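Local coordinates for protein cell death-related nuclease 4 (Caenorhabditis elegans, PDB 5DK5) that degrades RNA and DNA from the 3' end as a metal-dependent exonuclease of the DEDDh family and takes part in apoptotic DNA breakdown, at residues Ile56-Ser61 / Asp194-Ala199; Gly243-Arg248 / Ile299-Ile304. All blocks are in the same frame, centred on the assembly; numbering follows the deposited sequence.

Contact 1 of 2, residues Ile56-Ser61 / Asp194-Ala199; sequences IREDIS and DCLNIA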
# COMPACT_ATOMS: atom_id res chain seq x y z
N ILE B 56 27.99 -21.61 -13.05
CA ILE B 56 26.70 -21.03 -12.67
C ILE B 56 25.59 -21.95 -13.16
O ILE B 56 25.38 -22.10 -14.36
CB ILE B 56 26.51 -19.62 -13.25
CG1 ILE B 56 27.62 -18.68 -12.76
CG2 ILE B 56 25.13 -19.07 -12.88
CD1 ILE B 56 27.59 -17.30 -13.37
N ARG B 57 24.88 -22.57 -12.21
CA ARG B 57 23.84 -23.53 -12.54
C ARG B 57 22.47 -22.86 -12.60
O ARG B 57 21.73 -22.85 -11.62
CB ARG B 57 23.82 -24.66 -11.51
CG ARG B 57 25.13 -25.44 -11.43
CD ARG B 57 25.41 -26.19 -12.72
NE ARG B 57 24.31 -27.09 -13.08
CZ ARG B 57 24.16 -28.32 -12.62
NH1 ARG B 57 25.04 -28.84 -11.76
NH2 ARG B 57 23.12 -29.05 -13.01
N GLU B 58 22.15 -22.29 -13.76
CA GLU B 58 20.86 -21.63 -13.95
C GLU B 58 19.72 -22.64 -13.92
O GLU B 58 18.58 -22.29 -13.65
CB GLU B 58 20.85 -20.85 -15.27
CG GLU B 58 21.92 -19.77 -15.34
CD GLU B 58 21.74 -18.84 -16.54
OE1 GLU B 58 22.70 -18.09 -16.85
OE2 GLU B 58 20.66 -18.85 -17.16
N ASP B 59 20.05 -23.90 -14.20
CA ASP B 59 19.07 -24.98 -14.13
C ASP B 59 18.72 -25.31 -12.69
O ASP B 59 17.65 -25.86 -12.41
CB ASP B 59 19.60 -26.23 -14.85
CG ASP B 59 20.96 -26.67 -14.33
OD1 ASP B 59 21.76 -25.79 -13.93
OD2 ASP B 59 21.23 -27.88 -14.32
N ILE B 60 19.63 -24.99 -11.77
CA ILE B 60 19.38 -25.14 -10.34
C ILE B 60 19.00 -23.79 -9.75
O ILE B 60 19.86 -23.00 -9.37
CB ILE B 60 20.60 -25.70 -9.59
CG1 ILE B 60 21.08 -27.01 -10.25
CG2 ILE B 60 20.26 -25.92 -8.12
CD1 ILE B 60 22.33 -27.59 -9.63
N SER B 61 17.70 -23.53 -9.68
CA SER B 61 17.21 -22.25 -9.21
C SER B 61 15.86 -22.36 -8.51
O SER B 61 15.08 -23.28 -8.76
CB SER B 61 17.09 -21.27 -10.38
OG SER B 61 16.33 -21.84 -11.43
N ASP B 194 18.92 -9.96 -10.88
CA ASP B 194 19.88 -9.60 -9.85
C ASP B 194 20.72 -10.81 -9.48
O ASP B 194 21.94 -10.72 -9.36
CB ASP B 194 19.17 -9.05 -8.61
CG ASP B 194 18.51 -7.71 -8.86
OD1 ASP B 194 18.38 -7.32 -10.04
OD2 ASP B 194 18.12 -7.05 -7.88
N CYS B 195 20.06 -11.95 -9.32
CA CYS B 195 20.74 -13.20 -9.00
C CYS B 195 21.79 -13.54 -10.05
O CYS B 195 22.92 -13.90 -9.72
CB CYS B 195 19.74 -14.35 -8.88
SG CYS B 195 18.76 -14.33 -7.36
N LEU B 196 21.41 -13.43 -11.32
CA LEU B 196 22.31 -13.75 -12.42
C LEU B 196 23.49 -12.79 -12.47
O LEU B 196 24.62 -13.20 -12.72
CB LEU B 196 21.55 -13.73 -13.75
CG LEU B 196 20.49 -14.82 -13.93
CD1 LEU B 196 19.68 -14.57 -15.20
CD2 LEU B 196 21.11 -16.20 -13.96
N ASN B 197 23.22 -11.51 -12.24
CA ASN B 197 24.29 -10.50 -12.24
C ASN B 197 25.27 -10.74 -11.10
O ASN B 197 26.48 -10.69 -11.30
CB ASN B 197 23.70 -9.10 -12.13
CG ASN B 197 23.24 -8.55 -13.47
OD1 ASN B 197 24.06 -8.27 -14.34
ND2 ASN B 197 21.93 -8.40 -13.63
N ILE B 198 24.75 -11.00 -9.91
CA ILE B 198 25.58 -11.27 -8.74
C ILE B 198 26.41 -12.54 -8.96
O ILE B 198 27.58 -12.60 -8.59
CB ILE B 198 24.74 -11.41 -7.46
CG1 ILE B 198 24.10 -10.07 -7.10
CG2 ILE B 198 25.60 -11.89 -6.29
CD1 ILE B 198 23.01 -10.16 -6.04
N ALA B 199 25.78 -13.55 -9.56
CA ALA B 199 26.45 -14.81 -9.83
C ALA B 199 27.61 -14.63 -10.80
O ALA B 199 28.69 -15.17 -10.59
CB ALA B 199 25.46 -15.83 -10.37
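Ile56, on strand 55-65, points its side chain at Ala199 of helix 191-207, and its two arms share the work. Ile56 CD1, at the end of the longer arm, lies 3.7 Å from Ala199 O and 4.0 Å from Ala199 CB, while the CG2 methyl reaches the same CB from its other branch. With CG2 anti to the backbone N and CG1 beside that N (chi1 -59°), both arms are turned to the helix and straddle the alanine methyl. Strand 41-50 adds Tyr49 against Ile56, and Ile23 of strand 20-28 lies against Ala199.

Beyond Ile56 the chain leaves its straight course in a type I beta turn from Arg57 to Ile60, and Arg57 heads away from the helix. Glu58, inside the turn, sends an extended side chain back to it. This crosses Leu196 at about a right angle, and Leu196 CD2 sits 3.7 Å from Glu58 CD and 3.9 Å from Glu58 CG, so one methyl meets the carboxylate end as well as the methylene before it. Asp59 is gripped side-on by Arg57, NE to OD1 and NH2 to OD2, the latter at 2.6 Å and nearly in the guanidinium plane, with Ile60 CD1 over one face of that group. Ile60 N closes the turn on Arg57 O, and just past it Ser61 OG bonds to Glu58 O, 3.2 Å long.

The outermost strand of the mixed sheet thus packs on the helix of this RNase H-like exonuclease fold that carries the magnesium ligand Asp194. The chemistry is divided: the segments meet through methyls and van der Waals touches, whereas the Arg57-Asp59 salt bridge stays within the turn. Glu58 has a weak, long ion pair with Arg187, which also lies against Leu196; a carboxylate resting on hydrocarbon probably depends on Arg187 or solvent for its charge.

Contact 2 of 2, residues Gly243-Arg248 / Ile299-Ile304; sequences GKIFER and IHFAKI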
# COMPACT_ATOMS: atom_id res chain seq x y z
N GLY B 243 18.18 3.35 8.12
CA GLY B 243 19.01 2.20 8.44
C GLY B 243 19.37 2.16 9.91
O GLY B 243 19.36 1.10 10.53
N LYS B 244 19.67 3.33 10.47
CA LYS B 244 20.01 3.44 11.88
C LYS B 244 18.84 3.00 12.76
O LYS B 244 19.03 2.34 13.77
CB LYS B 244 20.42 4.87 12.23
CG LYS B 244 21.59 5.40 11.43
CD LYS B 244 22.88 4.65 11.76
CE LYS B 244 24.06 5.20 10.98
NZ LYS B 244 25.31 4.44 11.24
N ILE B 245 17.63 3.37 12.35
CA ILE B 245 16.42 2.96 13.05
C ILE B 245 16.23 1.45 12.96
O ILE B 245 15.97 0.79 13.96
CB ILE B 245 15.16 3.65 12.47
CG1 ILE B 245 15.19 5.16 12.76
CG2 ILE B 245 13.88 3.02 13.01
CD1 ILE B 245 15.01 5.53 14.22
N PHE B 246 16.35 0.91 11.74
CA PHE B 246 16.23 -0.52 11.51
C PHE B 246 17.18 -1.32 12.41
O PHE B 246 16.82 -2.38 12.91
CB PHE B 246 16.53 -0.85 10.04
CG PHE B 246 15.63 -0.16 9.05
CD1 PHE B 246 14.37 0.28 9.42
CD2 PHE B 246 16.06 0.05 7.75
CE1 PHE B 246 13.55 0.91 8.50
CE2 PHE B 246 15.24 0.68 6.83
CZ PHE B 246 13.99 1.11 7.21
N GLU B 247 18.38 -0.79 12.61
CA GLU B 247 19.41 -1.48 13.38
C GLU B 247 19.00 -1.69 14.83
O GLU B 247 19.33 -2.72 15.43
CB GLU B 247 20.73 -0.71 13.32
CG GLU B 247 21.49 -0.85 12.01
CD GLU B 247 22.64 0.14 11.87
OE1 GLU B 247 22.82 0.98 12.78
OE2 GLU B 247 23.36 0.07 10.86
N ARG B 248 18.29 -0.73 15.39
CA ARG B 248 17.87 -0.79 16.78
C ARG B 248 16.59 -1.60 16.94
O ARG B 248 16.42 -2.33 17.92
CB ARG B 248 17.68 0.62 17.35
CG ARG B 248 18.87 1.56 17.12
CD ARG B 248 20.19 0.93 17.53
NE ARG B 248 21.30 1.89 17.49
CZ ARG B 248 21.69 2.64 18.51
NH1 ARG B 248 21.08 2.56 19.69
NH2 ARG B 248 22.71 3.48 18.36
N ILE B 299 6.80 4.64 15.33
CA ILE B 299 7.46 3.91 14.25
C ILE B 299 6.48 2.88 13.69
O ILE B 299 6.24 1.84 14.29
CB ILE B 299 8.73 3.18 14.74
CG1 ILE B 299 9.62 4.13 15.55
CG2 ILE B 299 9.50 2.60 13.56
CD1 ILE B 299 10.17 5.30 14.77
N HIS B 300 5.91 3.19 12.53
CA HIS B 300 4.84 2.37 11.96
C HIS B 300 5.26 0.92 11.73
O HIS B 300 4.55 -0.01 12.12
CB HIS B 300 4.34 2.98 10.65
CG HIS B 300 3.43 2.08 9.87
ND1 HIS B 300 2.21 1.66 10.34
CD2 HIS B 300 3.58 1.51 8.65
CE1 HIS B 300 1.64 0.88 9.44
NE2 HIS B 300 2.45 0.77 8.41
N PHE B 301 6.41 0.72 11.10
CA PHE B 301 6.84 -0.62 10.72
C PHE B 301 7.17 -1.47 11.94
O PHE B 301 7.06 -2.69 11.91
CB PHE B 301 8.05 -0.57 9.77
CG PHE B 301 9.37 -0.38 10.46
CD1 PHE B 301 10.07 -1.47 10.96
CD2 PHE B 301 9.94 0.88 10.57
CE1 PHE B 301 11.29 -1.30 11.59
CE2 PHE B 301 11.16 1.05 11.20
CZ PHE B 301 11.84 -0.04 11.70
N ALA B 302 7.58 -0.81 13.02
CA ALA B 302 7.84 -1.51 14.28
C ALA B 302 6.52 -1.87 14.94
O ALA B 302 6.35 -2.99 15.45
CB ALA B 302 8.68 -0.65 15.20
N LYS B 303 5.58 -0.93 14.92
CA LYS B 303 4.28 -1.11 15.56
C LYS B 303 3.48 -2.24 14.93
O LYS B 303 2.90 -3.07 15.63
CB LYS B 303 3.48 0.19 15.50
CG LYS B 303 2.38 0.30 16.54
CD LYS B 303 2.97 0.55 17.93
CE LYS B 303 1.89 0.89 18.94
NZ LYS B 303 2.47 1.22 20.27
N ILE B 304 3.45 -2.27 13.60
CA ILE B 304 2.62 -3.23 12.88
C ILE B 304 3.22 -4.63 12.90
O ILE B 304 2.50 -5.62 12.77
CB ILE B 304 2.38 -2.78 11.42
CG1 ILE B 304 1.16 -3.49 10.84
CG2 ILE B 304 3.63 -3.01 10.56
CD1 ILE B 304 0.70 -2.92 9.51
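Phe301 projects from the start of helix 300-305 as a flat wedge, and Ile245 and Phe246 on helix 239-249 form the hollow that takes its outer end. Two neighbouring ring atoms do most of the touching. Phe301 CZ comes to 3.4 Å from Phe246 CD1, and Phe301 CE2 lies 3.6 Å from Phe246 CE1. The rings form an offset edge-to-face pair, the edge of Phe246 turned toward the face of Phe301, with centroids 5.2 Å apart and planes at 81°.

The other wall is a single methyl. Ile245 CG2 meets the rim of the Phe301 ring in its plane, 3.8 Å from Phe301 CE2, so the wedge has an aromatic edge against it on one side and an aliphatic bump at its margin. That same methyl has a second neighbour in Ile299, whose own CG2 approaches Ile245 CG2 at 4.4 Å, a looser touch from the residue at the N-cap position. Ile245 CG2 thus sits over the notch where Ile299 CG2 and the Phe301 edge meet. Phe301 reaches this place because its CG sits between the backbone N and the carbonyl carbon (chi1 82°), directing the ring across to the facing helix. A serine here would probably open a gap beside Phe246 and Ile245, leaving the Phe246 edge without its aromatic partner.

All four touching residues are buried, and the packing extends past them. Val249, later on helix 239-249, also lies against Phe301, and Leu229 lies against Ile245. Helix 124-136 covers Phe246 with Trp127 and Arg128, while its Tyr132 hydroxyl bonds to Phe301 O. On helix 300-305, the adjacent His300 turns to the second subunit, hydrogen-bonded to Thr73 and Asp90 of that chain, so the short C-terminal helix is packed between its own subunit's helices and the dimer partner.

Overall arrangement
Contacts 1 and 2 lie on opposite sides of the chain's centre, their own centres 32 Å apart and their nearest atoms about 17 Å apart. They come in series: contact 1 closes before contact 2 opens. Contact 1 joins the outermost strand 55-65 of the mixed sheet to helix 191-207 within the exonuclease region, at the helix that supplies a magnesium ligand. Contact 2 joins two C-terminal helices, 239-249 and 300-305, away from the catalytic metal and beside the second subunit. One contact thus belongs to the nuclease core and the other to the C-terminal part, in keeping with a homodimer that forms through its C-terminus.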